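Local atomic coordinates of tryptophan halogenase superfamily (Brevundimonas sp. BAL3, PDB entry 6FRL), a protein that probably uses reduced flavin to halogenate an organic substrate such as an indole, with a preference for bromination over chlorination. Residues 135-140 / 489-494; 186-191 / 213-218; 354-359 / 442-447. All blocks are in the same frame, centred on the assembly; numbering follows the deposited sequence.

Contact 1. Residues 135-140 / 489-494; sequences YSLGAA and DLVART
L137 and V491 lie alongside each other, their side chains running opposite ways, where the first turn of helix 137-143 meets the last turn of helix 473-492. Branch CG2 of V491 does most of the touching: it comes to 3.5 Å from CB of A140, whose CB points at the opposing helix, and to 4.0 Å from CD1 of L137. V491 CG1 comes to 3.9 Å from A140 O. L490 approaches differently, for its side chain and that of L137 cross at about a right angle, and their CD2 methyls meet at 3.9 Å. L137 leaves its helix without pointing at the partner; with CG swung opposite the backbone N (chi1 172°) its methyls still arrive there, CD2 meeting L490 while CD1 lies between V491 CG2 and L490 CG.

Both helix ends carry their own polar closure. S136, the N-cap of helix 137-143, accepts through OG from A139 N in a nearly straight bond (3.2 Å, 169°). At the other end OG1 of T494 is 2.7 Å from L490 O, hydrogen-bonded from above the carbonyl plane. K146, just beyond helix 137-143 in the same chain, bonds through NZ to the carbonyl oxygens of V491 and T494. The arrangement is a small apolar helix-helix interface, the start of one capped helix packed against the end of another, in the helical part of this halogenase fold.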
loop_
_atom_site.group_PDB
_atom_site.type_symbol
_atom_site.label_atom_id
_atom_site.label_comp_id
_atom_site.label_asym_id
_atom_site.label_seq_id
_atom_site.Cartn_x
_atom_site.Cartn_y
_atom_site.Cartn_z
ATOM N N TYR B 135 -21.026 -15.196 5.846
ATOM C CA TYR B 135 -20.369 -14.242 6.740
ATOM C C TYR B 135 -20.092 -12.884 6.124
ATOM O O TYR B 135 -19.349 -12.114 6.708
ATOM C CB TYR B 135 -19.074 -14.824 7.288
ATOM C CG TYR B 135 -19.269 -16.145 7.958
ATOM C CD1 TYR B 135 -19.192 -17.325 7.227
ATOM C CD2 TYR B 135 -19.521 -16.234 9.328
ATOM C CE1 TYR B 135 -19.393 -18.555 7.824
ATOM C CE2 TYR B 135 -19.719 -17.475 9.943
ATOM C CZ TYR B 135 -19.639 -18.623 9.177
ATOM O OH TYR B 135 -19.807 -19.844 9.763
ATOM N N SER B 136 -20.696 -12.598 4.963
ATOM C CA SER B 136 -20.671 -11.272 4.315
ATOM C C SER B 136 -22.069 -10.689 4.238
ATOM O O SER B 136 -22.945 -11.245 3.557
ATOM C CB SER B 136 -20.150 -11.381 2.874
ATOM O OG SER B 136 -20.332 -10.154 2.162
ATOM N N LEU B 137 -22.272 -9.557 4.895
ATOM C CA LEU B 137 -23.551 -8.864 4.878
ATOM C C LEU B 137 -23.892 -8.425 3.468
ATOM O O LEU B 137 -25.035 -8.569 3.020
ATOM C CB LEU B 137 -23.531 -7.681 5.835
ATOM C CG LEU B 137 -24.703 -6.712 5.843
ATOM C CD1 LEU B 137 -26.007 -7.458 6.066
ATOM C CD2 LEU B 137 -24.496 -5.649 6.916
ATOM N N GLY B 138 -22.889 -7.926 2.751
ATOM C CA GLY B 138 -23.090 -7.475 1.371
ATOM C C GLY B 138 -23.695 -8.569 0.518
ATOM O O GLY B 138 -24.738 -8.363 -0.152
ATOM N N ALA B 139 -23.051 -9.737 0.563
ATOM C CA ALA B 139 -23.444 -10.895 -0.238
ATOM C C ALA B 139 -24.815 -11.404 0.143
ATOM O O ALA B 139 -25.622 -11.703 -0.724
ATOM C CB ALA B 139 -22.430 -12.004 -0.086
ATOM N N ALA B 140 -25.066 -11.504 1.448
ATOM C CA ALA B 140 -26.382 -11.916 1.993
ATOM C C ALA B 140 -27.501 -10.962 1.557
ATOM O O ALA B 140 -28.574 -11.410 1.161
ATOM C CB ALA B 140 -26.323 -12.019 3.521
ATOM N N ASP B 489 -30.443 -12.358 10.197
ATOM C CA ASP B 489 -31.488 -11.560 10.851
ATOM C C ASP B 489 -31.511 -10.066 10.498
ATOM O O ASP B 489 -32.599 -9.454 10.424
ATOM C CB ASP B 489 -31.390 -11.705 12.393
ATOM C CG ASP B 489 -31.765 -13.101 12.880
ATOM O OD1 ASP B 489 -32.500 -13.815 12.175
ATOM O OD2 ASP B 489 -31.325 -13.481 13.979
ATOM N N LEU B 490 -30.328 -9.479 10.317
ATOM C CA LEU B 490 -30.185 -8.116 9.794
ATOM C C LEU B 490 -30.735 -8.058 8.350
ATOM O O LEU B 490 -31.550 -7.184 8.018
ATOM C CB LEU B 490 -28.706 -7.689 9.876
ATOM C CG LEU B 490 -28.272 -6.292 9.381
ATOM C CD1 LEU B 490 -29.230 -5.175 9.803
ATOM C CD2 LEU B 490 -26.886 -5.998 9.922
ATOM N N VAL B 491 -30.334 -9.020 7.514
ATOM C CA VAL B 491 -30.897 -9.125 6.161
ATOM C C VAL B 491 -32.398 -9.238 6.182
ATOM O O VAL B 491 -33.059 -8.590 5.406
ATOM C CB VAL B 491 -30.307 -10.322 5.347
ATOM C CG1 VAL B 491 -31.066 -10.565 4.053
ATOM C CG2 VAL B 491 -28.861 -10.071 4.975
ATOM N N ALA B 492 -32.913 -10.091 7.052
ATOM C CA ALA B 492 -34.342 -10.443 7.101
ATOM C C ALA B 492 -35.211 -9.225 7.354
ATOM O O ALA B 492 -36.271 -9.048 6.718
ATOM C CB ALA B 492 -34.599 -11.505 8.153
ATOM N N ARG B 493 -34.730 -8.356 8.234
ATOM C CA ARG B 493 -35.471 -7.154 8.563
ATOM C C ARG B 493 -35.172 -5.908 7.719
ATOM O O ARG B 493 -35.676 -4.827 8.021
ATOM C CB ARG B 493 -35.327 -6.856 10.041
ATOM C CG ARG B 493 -33.967 -6.397 10.501
ATOM C CD ARG B 493 -33.966 -6.375 12.017
ATOM N NE ARG B 493 -32.608 -6.376 12.500
ATOM C CZ ARG B 493 -31.981 -7.339 13.160
ATOM N NH1 ARG B 493 -32.565 -8.466 13.499
ATOM N NH2 ARG B 493 -30.721 -7.137 13.488
ATOM N N THR B 494 -34.402 -6.053 6.641
ATOM C CA THR B 494 -34.029 -4.927 5.803
ATOM C C THR B 494 -35.031 -4.848 4.650
ATOM O O THR B 494 -35.485 -5.880 4.137
ATOM C CB THR B 494 -32.549 -5.067 5.378
ATOM O OG1 THR B 494 -31.726 -4.891 6.546
ATOM C CG2 THR B 494 -32.145 -4.030 4.361
#

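Contact 2. Residues 186-191 / 213-218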
loop_
_atom_site.group_PDB
_atom_site.type_symbol
_atom_site.label_atom_id
_atom_site.label_comp_id
_atom_site.label_asym_id
_atom_site.label_seq_id
_atom_site.Cartn_x
_atom_site.Cartn_y
_atom_site.Cartn_z
ATOM N N ALA B 186 -15.898 24.916 -22.503
ATOM C CA ALA B 186 -16.359 25.092 -23.908
ATOM C C ALA B 186 -16.675 23.765 -24.573
ATOM O O ALA B 186 -16.076 22.748 -24.247
ATOM C CB ALA B 186 -15.293 25.842 -24.736
ATOM N N ARG B 187 -17.589 23.788 -25.531
ATOM C CA ARG B 187 -17.966 22.586 -26.287
ATOM C C ARG B 187 -18.025 22.939 -27.769
ATOM O O ARG B 187 -18.583 23.966 -28.132
ATOM C CB ARG B 187 -19.318 22.021 -25.818
ATOM C CG ARG B 187 -19.758 20.809 -26.656
ATOM C CD ARG B 187 -21.017 20.162 -26.147
ATOM N NE ARG B 187 -21.474 19.076 -27.022
ATOM C CZ ARG B 187 -22.205 19.213 -28.135
ATOM N NH1 ARG B 187 -22.568 20.412 -28.583
ATOM N NH2 ARG B 187 -22.562 18.128 -28.823
ATOM N N ILE B 188 -17.440 22.084 -28.607
ATOM C CA ILE B 188 -17.364 22.297 -30.033
ATOM C C ILE B 188 -17.860 21.047 -30.714
ATOM O O ILE B 188 -17.215 20.000 -30.628
ATOM C CB ILE B 188 -15.925 22.569 -30.490
ATOM C CG1 ILE B 188 -15.422 23.893 -29.907
ATOM C CG2 ILE B 188 -15.853 22.580 -32.024
ATOM C CD1 ILE B 188 -13.946 24.182 -30.167
ATOM N N ASP B 189 -18.986 21.169 -31.414
ATOM C CA ASP B 189 -19.561 20.079 -32.198
ATOM C C ASP B 189 -18.938 20.142 -33.581
ATOM O O ASP B 189 -19.182 21.085 -34.320
ATOM C CB ASP B 189 -21.079 20.229 -32.259
ATOM C CG ASP B 189 -21.780 18.989 -32.798
ATOM O OD1 ASP B 189 -21.148 18.094 -33.433
ATOM O OD2 ASP B 189 -23.010 18.921 -32.584
ATOM N N ALA B 190 -18.121 19.143 -33.922
ATOM C CA ALA B 190 -17.326 19.168 -35.160
ATOM C C ALA B 190 -16.517 17.893 -35.323
ATOM O O ALA B 190 -15.995 17.365 -34.337
ATOM C CB ALA B 190 -16.375 20.353 -35.141
ATOM N N ARG B 191 -16.433 17.398 -36.562
ATOM C CA ARG B 191 -15.473 16.346 -36.936
ATOM C C ARG B 191 -14.058 16.923 -37.064
ATOM O O ARG B 191 -13.891 18.083 -37.425
ATOM C CB ARG B 191 -15.864 15.695 -38.266
ATOM C CG ARG B 191 -17.150 14.905 -38.249
ATOM C CD ARG B 191 -17.352 14.161 -39.568
ATOM N NE ARG B 191 -18.763 13.791 -39.767
ATOM C CZ ARG B 191 -19.228 12.872 -40.625
ATOM N NH1 ARG B 191 -18.404 12.161 -41.404
ATOM N NH2 ARG B 191 -20.545 12.653 -40.701
ATOM N N ARG B 213 -11.291 25.489 -38.987
ATOM C CA ARG B 213 -10.910 26.079 -37.707
ATOM C C ARG B 213 -9.812 25.246 -37.052
ATOM O O ARG B 213 -9.733 24.017 -37.226
ATOM C CB ARG B 213 -12.107 26.197 -36.742
ATOM C CG ARG B 213 -13.077 27.348 -37.019
ATOM C CD ARG B 213 -14.195 27.379 -35.988
ATOM N NE ARG B 213 -15.142 26.266 -36.184
ATOM C CZ ARG B 213 -15.918 25.736 -35.231
ATOM N NH1 ARG B 213 -15.902 26.216 -33.975
ATOM N NH2 ARG B 213 -16.739 24.728 -35.535
ATOM N N GLU B 214 -8.968 25.934 -36.305
ATOM C CA GLU B 214 -7.957 25.301 -35.504
ATOM C C GLU B 214 -8.364 25.393 -34.042
ATOM O O GLU B 214 -8.879 26.418 -33.626
ATOM C CB GLU B 214 -6.593 25.971 -35.711
ATOM C CG GLU B 214 -5.964 25.669 -37.085
ATOM C CD GLU B 214 -4.491 25.954 -37.194
ATOM O OE1 GLU B 214 -3.912 26.632 -36.330
ATOM O OE2 GLU B 214 -3.896 25.470 -38.168
ATOM N N VAL B 215 -8.134 24.313 -33.283
ATOM C CA VAL B 215 -8.295 24.301 -31.824
ATOM C C VAL B 215 -6.936 23.990 -31.234
ATOM O O VAL B 215 -6.422 22.865 -31.343
ATOM C CB VAL B 215 -9.309 23.243 -31.354
ATOM C CG1 VAL B 215 -9.556 23.390 -29.856
ATOM C CG2 VAL B 215 -10.606 23.348 -32.167
ATOM N N GLU B 216 -6.350 25.013 -30.640
ATOM C CA GLU B 216 -5.043 24.957 -30.043
ATOM C C GLU B 216 -5.182 24.561 -28.601
ATOM O O GLU B 216 -6.214 24.860 -27.972
ATOM C CB GLU B 216 -4.386 26.337 -30.069
ATOM C CG GLU B 216 -4.165 26.966 -31.448
ATOM C CD GLU B 216 -3.508 28.325 -31.351
ATOM O OE1 GLU B 216 -3.950 29.150 -30.514
ATOM O OE2 GLU B 216 -2.543 28.557 -32.106
ATOM N N GLY B 217 -4.139 23.907 -28.079
ATOM C CA GLY B 217 -4.036 23.583 -26.670
ATOM C C GLY B 217 -2.609 23.307 -26.237
ATOM O O GLY B 217 -1.786 22.874 -27.026
ATOM N N ASP B 218 -2.320 23.562 -24.975
ATOM C CA ASP B 218 -1.061 23.150 -24.357
ATOM C C ASP B 218 -1.031 21.661 -23.959
ATOM O O ASP B 218 0.035 21.037 -24.022
ATOM C CB ASP B 218 -0.796 23.991 -23.122
ATOM C CG ASP B 218 -0.591 25.454 -23.444
ATOM O OD1 ASP B 218 -0.314 25.771 -24.641
ATOM O OD2 ASP B 218 -0.684 26.267 -22.477
#
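I188, R213 and V215 make up nearly all of this contact, which joins the edge strand 186-189 of the mixed six-stranded sheet to the edge strand 214-216 of a three-stranded antiparallel one. I188 has the largest share and splits it between its two branches. Its longer branch ends in CD1, which meets CG2 of V215 tip to tip at 4.0 Å. Its shorter branch, CG2, lies opposite the backbone N and faces the arginine, 4.1 Å from R213 NH1.

R213 comes next. Its CB points toward strand 186-189, and the chain bends at chi3 (-72°), bringing the guanidinium round beside I188, the two side chains running past each other in opposite directions. The group lies obliquely to I188 CG2 and to A190 CB, the latter 4.4 Å from R213 NH2. Here the arginine offers only van der Waals contact; its charge is met by D211, which forms a salt bridge with NH2 just before the strand.

V215 has the smallest share of the three, and CG2 is the branch that meets I188. L209 of strand 204-209 touches I188, A190 and V215 alike. The nearest CA atoms of the two strands, those of I188 and V215, remain 9.5 Å apart. That separation rules out direct strand pairing: I188 bonds through its backbone to V43 and E45 of strand 40-45 instead. The contact thus lies at the protein surface and is one of side chains between two sheets, at the margin of the Rossmann-type parallel sheet expected of a flavin-dependent halogenase.

Contact 3. Residues 354-359 / 442-447; sequences SIALIE and WEMFHP
M444 reaches helix 354-367 by an extended start and a late bend: CG stands opposite the backbone N (chi1 -177°), chi2 stays extended, and chi3 (-74°) turns the methyl aside. The sulfur and the terminal CE are thereby laid against the helix; of residues 442-447, M444 makes the contact with 354-359, through SD and CE. SD comes to 3.9 Å from CB of A356, whose CB is directed toward the loop, and CE lies 4.1 Å from the same CB.

L357, the next residue of the helix, joins from the flank. Its CB is not directed at the loop, but with CG beside the backbone N (chi1 -69°) the CD2 methyl turns inward to 4.1 Å from M444 CE. The two side chains cross obliquely, and the methionine methyl is thus shared between A356 CB and L357 CD2. The backbones stay well separated, the CA atoms of A356 and M444 being 8.7 Å apart, and the M444 side chain bridges the distance.

Other residues pack on both sides. On the loop, the F445 ring has M444 CG over one face, near its rim, and that ring in turn stacks with F396 of helix 376-402. On the helix side, L357 also packs against E389 and M390 of helix 376-402, while I59 touches A356.

Chemically the contact is apolar throughout, resting on the flexible, polarisable thioether against one alanine methyl and one leucine methyl. Such an interface of dispersion and burial lacks directional bonds between the two segments. M444's share of the loop's attachment is therefore apolar, while the stack of F445 on F396 and the salt bridge of E443 with K427 hold the loop by other means.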
loop_
_atom_site.group_PDB
_atom_site.type_symbol
_atom_site.label_atom_id
_atom_site.label_comp_id
_atom_site.label_asym_id
_atom_site.label_seq_id
_atom_site.Cartn_x
_atom_site.Cartn_y
_atom_site.Cartn_z
ATOM N N SER B 354 -14.325 -0.689 -16.554
ATOM C CA SER B 354 -14.130 0.339 -17.595
ATOM C C SER B 354 -14.170 1.763 -17.039
ATOM O O SER B 354 -13.238 2.566 -17.237
ATOM C CB SER B 354 -15.215 0.195 -18.678
ATOM O OG SER B 354 -14.879 -0.869 -19.535
ATOM N N ILE B 355 -15.280 2.080 -16.383
ATOM C CA ILE B 355 -15.443 3.365 -15.794
ATOM C C ILE B 355 -14.371 3.551 -14.706
ATOM O O ILE B 355 -13.740 4.610 -14.631
ATOM C CB ILE B 355 -16.896 3.575 -15.361
ATOM C CG1 ILE B 355 -17.721 3.823 -16.639
ATOM C CG2 ILE B 355 -17.039 4.712 -14.350
ATOM C CD1 ILE B 355 -19.230 3.978 -16.448
ATOM N N ALA B 356 -14.121 2.507 -13.916
ATOM C CA ALA B 356 -13.108 2.556 -12.875
ATOM C C ALA B 356 -11.713 2.966 -13.380
ATOM O O ALA B 356 -10.983 3.674 -12.695
ATOM C CB ALA B 356 -13.047 1.208 -12.180
ATOM N N LEU B 357 -11.349 2.499 -14.567
ATOM C CA LEU B 357 -10.052 2.820 -15.184
ATOM C C LEU B 357 -9.953 4.272 -15.678
ATOM O O LEU B 357 -8.846 4.873 -15.690
ATOM C CB LEU B 357 -9.716 1.818 -16.279
ATOM C CG LEU B 357 -9.395 0.372 -15.777
ATOM C CD1 LEU B 357 -9.665 -0.653 -16.850
ATOM C CD2 LEU B 357 -7.959 0.207 -15.255
ATOM N N ILE B 358 -11.099 4.847 -16.055
ATOM C CA ILE B 358 -11.231 6.296 -16.326
ATOM C C ILE B 358 -11.018 7.076 -15.047
ATOM O O ILE B 358 -10.228 8.019 -15.030
ATOM C CB ILE B 358 -12.598 6.635 -16.964
ATOM C CG1 ILE B 358 -12.636 6.080 -18.403
ATOM C CG2 ILE B 358 -12.867 8.139 -16.968
ATOM C CD1 ILE B 358 -14.021 5.785 -18.922
ATOM N N GLU B 359 -11.685 6.668 -13.970
ATOM C CA GLU B 359 -11.530 7.335 -12.667
ATOM C C GLU B 359 -10.064 7.360 -12.160
ATOM O O GLU B 359 -9.590 8.363 -11.662
ATOM C CB GLU B 359 -12.372 6.643 -11.583
ATOM C CG GLU B 359 -13.875 6.602 -11.752
ATOM C CD GLU B 359 -14.534 5.755 -10.664
ATOM O OE1 GLU B 359 -14.475 6.176 -9.466
ATOM O OE2 GLU B 359 -15.084 4.675 -11.006
ATOM N N TRP B 442 -0.664 -1.069 -6.896
ATOM C CA TRP B 442 -1.684 -0.610 -7.864
ATOM C C TRP B 442 -2.822 -1.605 -8.144
ATOM O O TRP B 442 -3.445 -1.569 -9.209
ATOM C CB TRP B 442 -1.013 -0.104 -9.169
ATOM C CG TRP B 442 0.042 0.936 -8.887
ATOM C CD1 TRP B 442 1.400 0.834 -9.074
ATOM C CD2 TRP B 442 -0.190 2.222 -8.329
ATOM N NE1 TRP B 442 2.018 2.001 -8.688
ATOM C CE2 TRP B 442 1.067 2.865 -8.216
ATOM C CE3 TRP B 442 -1.353 2.909 -7.921
ATOM C CZ2 TRP B 442 1.202 4.148 -7.694
ATOM C CZ3 TRP B 442 -1.230 4.202 -7.413
ATOM C CH2 TRP B 442 0.042 4.810 -7.305
ATOM N N GLU B 443 -3.114 -2.457 -7.162
ATOM C CA GLU B 443 -4.234 -3.395 -7.227
ATOM C C GLU B 443 -5.553 -2.615 -7.114
ATOM O O GLU B 443 -5.760 -1.875 -6.166
ATOM C CB GLU B 443 -4.197 -4.379 -6.042
ATOM C CG GLU B 443 -2.966 -5.264 -5.891
ATOM C CD GLU B 443 -3.025 -6.589 -6.649
ATOM O OE1 GLU B 443 -2.087 -7.364 -6.448
ATOM O OE2 GLU B 443 -3.964 -6.870 -7.429
ATOM N N MET B 444 -6.453 -2.808 -8.070
ATOM C CA MET B 444 -7.789 -2.269 -7.986
ATOM C C MET B 444 -8.612 -3.119 -6.997
ATOM O O MET B 444 -9.502 -2.571 -6.296
ATOM C CB MET B 444 -8.429 -2.310 -9.340
ATOM C CG MET B 444 -9.820 -1.685 -9.388
ATOM S SD MET B 444 -10.250 -1.262 -11.092
ATOM C CE MET B 444 -9.209 0.189 -11.332
ATOM N N PHE B 445 -8.287 -4.428 -6.954
ATOM C CA PHE B 445 -8.994 -5.423 -6.181
ATOM C C PHE B 445 -8.190 -5.873 -4.989
ATOM O O PHE B 445 -7.078 -6.350 -5.129
ATOM C CB PHE B 445 -9.333 -6.610 -7.086
ATOM C CG PHE B 445 -10.284 -6.234 -8.169
ATOM C CD1 PHE B 445 -11.628 -6.054 -7.872
ATOM C CD2 PHE B 445 -9.822 -5.919 -9.431
ATOM C CE1 PHE B 445 -12.516 -5.626 -8.841
ATOM C CE2 PHE B 445 -10.710 -5.524 -10.408
ATOM C CZ PHE B 445 -12.068 -5.371 -10.107
ATOM N N HIS B 446 -8.782 -5.734 -3.815
ATOM C CA HIS B 446 -8.087 -5.963 -2.551
ATOM C C HIS B 446 -8.256 -7.427 -2.120
ATOM O O HIS B 446 -8.989 -8.169 -2.751
ATOM C CB HIS B 446 -8.599 -4.942 -1.510
ATOM C CG HIS B 446 -8.399 -3.504 -1.932
ATOM N ND1 HIS B 446 -9.448 -2.681 -2.286
ATOM C CD2 HIS B 446 -7.270 -2.769 -2.112
ATOM C CE1 HIS B 446 -8.979 -1.499 -2.642
ATOM N NE2 HIS B 446 -7.662 -1.530 -2.558
ATOM N N PRO B 447 -7.544 -7.876 -1.079
ATOM C CA PRO B 447 -7.595 -9.301 -0.705
ATOM C C PRO B 447 -8.990 -9.987 -0.602
ATOM O O PRO B 447 -9.139 -11.152 -1.025
ATOM C CB PRO B 447 -6.884 -9.284 0.656
ATOM C CG PRO B 447 -5.788 -8.294 0.423
ATOM C CD PRO B 447 -6.486 -7.182 -0.314
#

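How the contacts relate
From the N terminus, contact 1 opens first, at 135-140, and closes last, at 489-494, so its loop encloses both others. Inside it, contact 2 opens at 186-191 and closes at 213-218 before contact 3 opens at 354-359 and closes at 442-447; these two lie in series and nothing crosses. Contact 2 joins edges of two sheets at the surface, contact 3 ties helix 354-367 to a loop near the chain's centre, and contact 1 brings helices 137-143 and 473-492 together. Contacts 1 and 2 are on opposite sides of the centre, their own centres about 51 Å apart. Contact 3 is about 26 Å from contact 1 and 31 Å from contact 2, centre to centre.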